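Local coordinates for protein ketosynthase (PDB 6KXD) that forms part of the ishigamide ketosynthase/chain length factor of a highly reducing type II polyketide synthase, which probably extends acyl chains held on an acyl carrier protein, at residues E305-A308 with A309-P312; S317-P320 with S321-L324. All blocks are in the same frame, centred on the assembly; numbering follows the deposited sequence.

How the contacts relate
Contact 1 (305-312) ends helix 298-310, and contact 2 (317-324) is the loop beyond the short helix 313-316, so the two follow in series, with their centres 14 Å apart and their nearest atoms about 6 Å apart. They do not touch. Both are partly buried, contact 2 lying nearer the middle of the chain, and both rest side chains on strand 287-291. Their other supports differ: contact 1 leans on helix 265-280 and strand 354-360, contact 2 on helix 332-344. Main-chain bonds hold contact 1 together across its segments, whereas contact 2 is joined by apolar side chains and binds anions through an arginine.

Contact 1. Residues E305-A308 with A309-P312; sequences EALA and ALVP
With CG of Leu310 swung opposite the backbone N (chi1 -176°), its CD2 lies 4.3 Å from CD2 of Leu307, one helical turn back. In Val311, CG1 stands anti to the carbonyl carbon (chi1 -59°), a position that brings it 4.5 Å from the same Leu307 CD2. The other branch of the valine, CG2, is pressed against the main chain, 3.2 Å from Leu307 O. That carbonyl oxygen takes the last bonds of the helix: Val311 N donates to Leu307 O at 3.0 Å in a nearly straight bond (166°), while Leu310 N adds a weak one. Weak bonds also run from Ala309 N to the oxygens of Glu305 and Ala306. With Val311 the chain leaves helical conformation, and a water bridges the helix end and the exit, donating to both Ala308 O and Val311 O, 2.6 Å from each. The apolar side chains anchor this helix end on several elements: Leu310 on Ala273 and Arg274 of helix 265-280, Leu307 on Leu356 and Cys358 of strand 354-360, and Val311 on Val287 and Ala290 of strand 287-291 and on Leu316 of helix 313-316.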
loop_
_atom_site.group_PDB
_atom_site.type_symbol
_atom_site.label_atom_id
_atom_site.label_comp_id
_atom_site.label_asym_id
_atom_site.label_seq_id
_atom_site.Cartn_x
_atom_site.Cartn_y
_atom_site.Cartn_z
ATOM N N GLU B 305 -3.133 -22.661 -18.160
ATOM C CA GLU B 305 -3.408 -24.136 -18.145
ATOM C C GLU B 305 -4.399 -24.484 -17.027
ATOM O O GLU B 305 -5.296 -25.299 -17.202
ATOM C CB GLU B 305 -2.116 -24.953 -18.005
ATOM C CG GLU B 305 -1.259 -24.949 -19.259
ATOM C CD GLU B 305 -2.034 -25.262 -20.538
ATOM O OE1 GLU B 305 -2.417 -24.304 -21.266
ATOM O OE2 GLU B 305 -2.282 -26.462 -20.791
ATOM N N ALA B 306 -4.221 -23.882 -15.856
ATOM C CA ALA B 306 -5.067 -24.139 -14.687
ATOM C C ALA B 306 -6.519 -23.749 -14.995
ATOM O O ALA B 306 -7.428 -24.482 -14.668
ATOM C CB ALA B 306 -4.545 -23.426 -13.474
ATOM N N LEU B 307 -6.744 -22.564 -15.569
ATOM C CA LEU B 307 -8.085 -22.111 -15.853
ATOM C C LEU B 307 -8.707 -22.888 -17.014
ATOM O O LEU B 307 -9.893 -23.122 -17.013
ATOM C CB LEU B 307 -8.060 -20.612 -16.191
ATOM C CG LEU B 307 -7.923 -19.741 -14.962
ATOM C CD1 LEU B 307 -7.685 -18.302 -15.377
ATOM C CD2 LEU B 307 -9.160 -19.859 -14.077
ATOM N N ALA B 308 -7.877 -23.285 -17.971
ATOM C CA ALA B 308 -8.341 -23.967 -19.150
ATOM C C ALA B 308 -8.916 -25.307 -18.712
ATOM O O ALA B 308 -9.726 -25.868 -19.401
ATOM C CB ALA B 308 -7.222 -24.145 -20.149
ATOM N N ALA B 309 -8.469 -25.805 -17.565
ATOM C CA ALA B 309 -9.012 -27.076 -17.012
ATOM C C ALA B 309 -10.216 -26.856 -16.081
ATOM O O ALA B 309 -11.056 -27.720 -15.899
ATOM C CB ALA B 309 -7.918 -27.773 -16.273
ATOM N N LEU B 310 -10.236 -25.717 -15.414
ATOM C CA LEU B 310 -11.127 -25.438 -14.351
ATOM C C LEU B 310 -12.469 -24.914 -14.862
ATOM O O LEU B 310 -13.478 -25.234 -14.254
ATOM C CB LEU B 310 -10.515 -24.409 -13.415
ATOM C CG LEU B 310 -11.367 -24.115 -12.193
ATOM C CD1 LEU B 310 -11.155 -25.183 -11.156
ATOM C CD2 LEU B 310 -11.105 -22.754 -11.624
ATOM N N VAL B 311 -12.471 -24.073 -15.903
ATOM C CA VAL B 311 -13.711 -23.443 -16.338
ATOM C C VAL B 311 -14.127 -23.985 -17.697
ATOM O O VAL B 311 -13.327 -24.599 -18.417
ATOM C CB VAL B 311 -13.595 -21.901 -16.332
ATOM C CG1 VAL B 311 -13.265 -21.409 -14.927
ATOM C CG2 VAL B 311 -12.584 -21.431 -17.341
ATOM N N PRO B 312 -15.407 -23.813 -18.104
ATOM C CA PRO B 312 -15.827 -24.236 -19.433
ATOM C C PRO B 312 -14.921 -23.589 -20.477
ATOM O O PRO B 312 -14.609 -22.367 -20.322
ATOM C CB PRO B 312 -17.246 -23.682 -19.562
ATOM C CG PRO B 312 -17.717 -23.580 -18.159
ATOM C CD PRO B 312 -16.494 -23.134 -17.388
HETATM O O HOH W 1 -12.172 -26.773 -19.255
#

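Contact 2. Residues S317-P320 with S321-L324; sequences SRVP and SMEL. With ACT (acetate ion), chain E.
Oxygen OXT of an acetate, probably from the crystallisation liquor, is gripped by both terminal nitrogens of Arg318. Arg318 NH2 donates to OXT at 3.1 Å with an N-H...O angle of 160°; NH1 adds a longer, weak bond. The oxygen lies in the guanidinium plane, at its edge. The group has further partners: NE donates to the backbone oxygen of Trp288, whose ring makes a cation-pi contact with it, and NH2 also forms a salt bridge to a phosphate, likewise probably from the crystallisation liquor, so two anions share the positive charge. Cutting Arg318 back to an alanine would probably cost the acetate and the phosphate this positive partner and the Trp288 oxygen this N-H donor.

Further along, Ser321 opens an ST turn. Its OG, anti to the backbone N (chi1 -180°), accepts from Glu323 N at 3.0 Å and 156°. The turn leads into the 3-10 segment that starts at Met322, where Leu324 N bonds weakly back to Ser321 O.

The two halves meet through apolar groups. Leu324 reaches back so that its CD1 sits 3.6 Å from Pro320 CB, against the proline ring. Met322, its chain bent at chi2 and chi3, brings CE to 4.3 Å from Val319 CG1 and 3.6 Å from Pro320 O. Val319 and Met322 are buried together, both lying on Ala339 of helix 332-344 and on Val291 of strand 287-291. At the far end, Leu324 O is hydrogen-bonded with Thr48 OG1 and the Leu324 side chain touches Tyr31.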
loop_
_atom_site.group_PDB
_atom_site.type_symbol
_atom_site.label_atom_id
_atom_site.label_comp_id
_atom_site.label_asym_id
_atom_site.label_seq_id
_atom_site.Cartn_x
_atom_site.Cartn_y
_atom_site.Cartn_z
ATOM N N SER B 317 -12.935 -18.249 -24.389
ATOM C CA SER B 317 -13.073 -17.676 -25.724
ATOM C C SER B 317 -14.014 -16.479 -25.712
ATOM O O SER B 317 -14.274 -15.924 -26.738
ATOM C CB SER B 317 -13.616 -18.677 -26.697
ATOM O OG SER B 317 -13.646 -19.938 -26.104
ATOM N N ARG B 318 -14.620 -16.209 -24.568
ATOM C CA ARG B 318 -15.642 -15.208 -24.474
ATOM C C ARG B 318 -15.025 -13.804 -24.551
ATOM O O ARG B 318 -15.636 -12.890 -25.032
ATOM C CB ARG B 318 -16.401 -15.390 -23.157
ATOM C CG ARG B 318 -17.775 -14.746 -23.166
ATOM C CD ARG B 318 -18.792 -15.656 -23.808
ATOM N NE ARG B 318 -19.039 -16.770 -22.927
ATOM C CZ ARG B 318 -19.666 -17.883 -23.274
ATOM N NH1 ARG B 318 -20.270 -17.967 -24.448
ATOM N NH2 ARG B 318 -19.689 -18.906 -22.437
ATOM N N VAL B 319 -13.816 -13.646 -24.027
ATOM C CA VAL B 319 -13.166 -12.364 -23.957
ATOM C C VAL B 319 -11.822 -12.534 -24.634
ATOM O O VAL B 319 -11.140 -13.497 -24.328
ATOM C CB VAL B 319 -12.965 -11.934 -22.494
ATOM C CG1 VAL B 319 -12.227 -10.612 -22.374
ATOM C CG2 VAL B 319 -14.284 -11.896 -21.757
ATOM N N PRO B 320 -11.371 -11.595 -25.493
ATOM C CA PRO B 320 -10.027 -11.690 -26.074
ATOM C C PRO B 320 -8.903 -11.719 -25.034
ATOM O O PRO B 320 -9.068 -11.202 -23.924
ATOM C CB PRO B 320 -9.964 -10.445 -26.964
ATOM C CG PRO B 320 -11.420 -10.179 -27.317
ATOM C CD PRO B 320 -12.157 -10.468 -26.024
ATOM N N SER B 321 -7.777 -12.330 -25.398
ATOM C CA SER B 321 -6.618 -12.444 -24.509
ATOM C C SER B 321 -6.211 -11.038 -24.064
ATOM O O SER B 321 -6.238 -10.136 -24.857
ATOM C CB SER B 321 -5.436 -13.129 -25.123
ATOM O OG SER B 321 -4.376 -13.191 -24.166
ATOM N N MET B 322 -5.848 -10.916 -22.790
ATOM C CA MET B 322 -5.226 -9.712 -22.234
ATOM C C MET B 322 -3.851 -9.493 -22.865
ATOM O O MET B 322 -3.359 -8.385 -22.832
ATOM C CB MET B 322 -5.047 -9.813 -20.718
ATOM C CG MET B 322 -6.348 -9.772 -19.961
ATOM S SD MET B 322 -7.230 -8.217 -20.245
ATOM C CE MET B 322 -8.482 -8.723 -21.414
ATOM N N GLU B 323 -3.257 -10.523 -23.486
ATOM C CA GLU B 323 -1.972 -10.367 -24.238
ATOM C C GLU B 323 -2.041 -9.250 -25.285
ATOM O O GLU B 323 -1.052 -8.680 -25.598
ATOM C CB GLU B 323 -1.591 -11.651 -24.982
ATOM C CG GLU B 323 -0.784 -12.602 -24.143
ATOM C CD GLU B 323 -0.610 -13.969 -24.779
ATOM O OE1 GLU B 323 -0.077 -14.864 -24.091
ATOM O OE2 GLU B 323 -1.023 -14.134 -25.951
ATOM N N LEU B 324 -3.221 -8.908 -25.794
ATOM C CA LEU B 324 -3.334 -7.885 -26.811
ATOM C C LEU B 324 -2.900 -6.507 -26.270
ATOM O O LEU B 324 -2.593 -5.623 -27.061
ATOM C CB LEU B 324 -4.791 -7.832 -27.270
ATOM C CG LEU B 324 -5.282 -9.050 -28.058
ATOM C CD1 LEU B 324 -6.806 -9.086 -28.093
ATOM C CD2 LEU B 324 -4.731 -9.032 -29.477
HETATM C C ACT E . -22.489 -21.172 -24.394
HETATM O O ACT E . -22.604 -21.782 -25.475
HETATM O OXT ACT E . -21.382 -21.164 -23.816
HETATM C CH3 ACT E . -23.668 -20.509 -23.753
#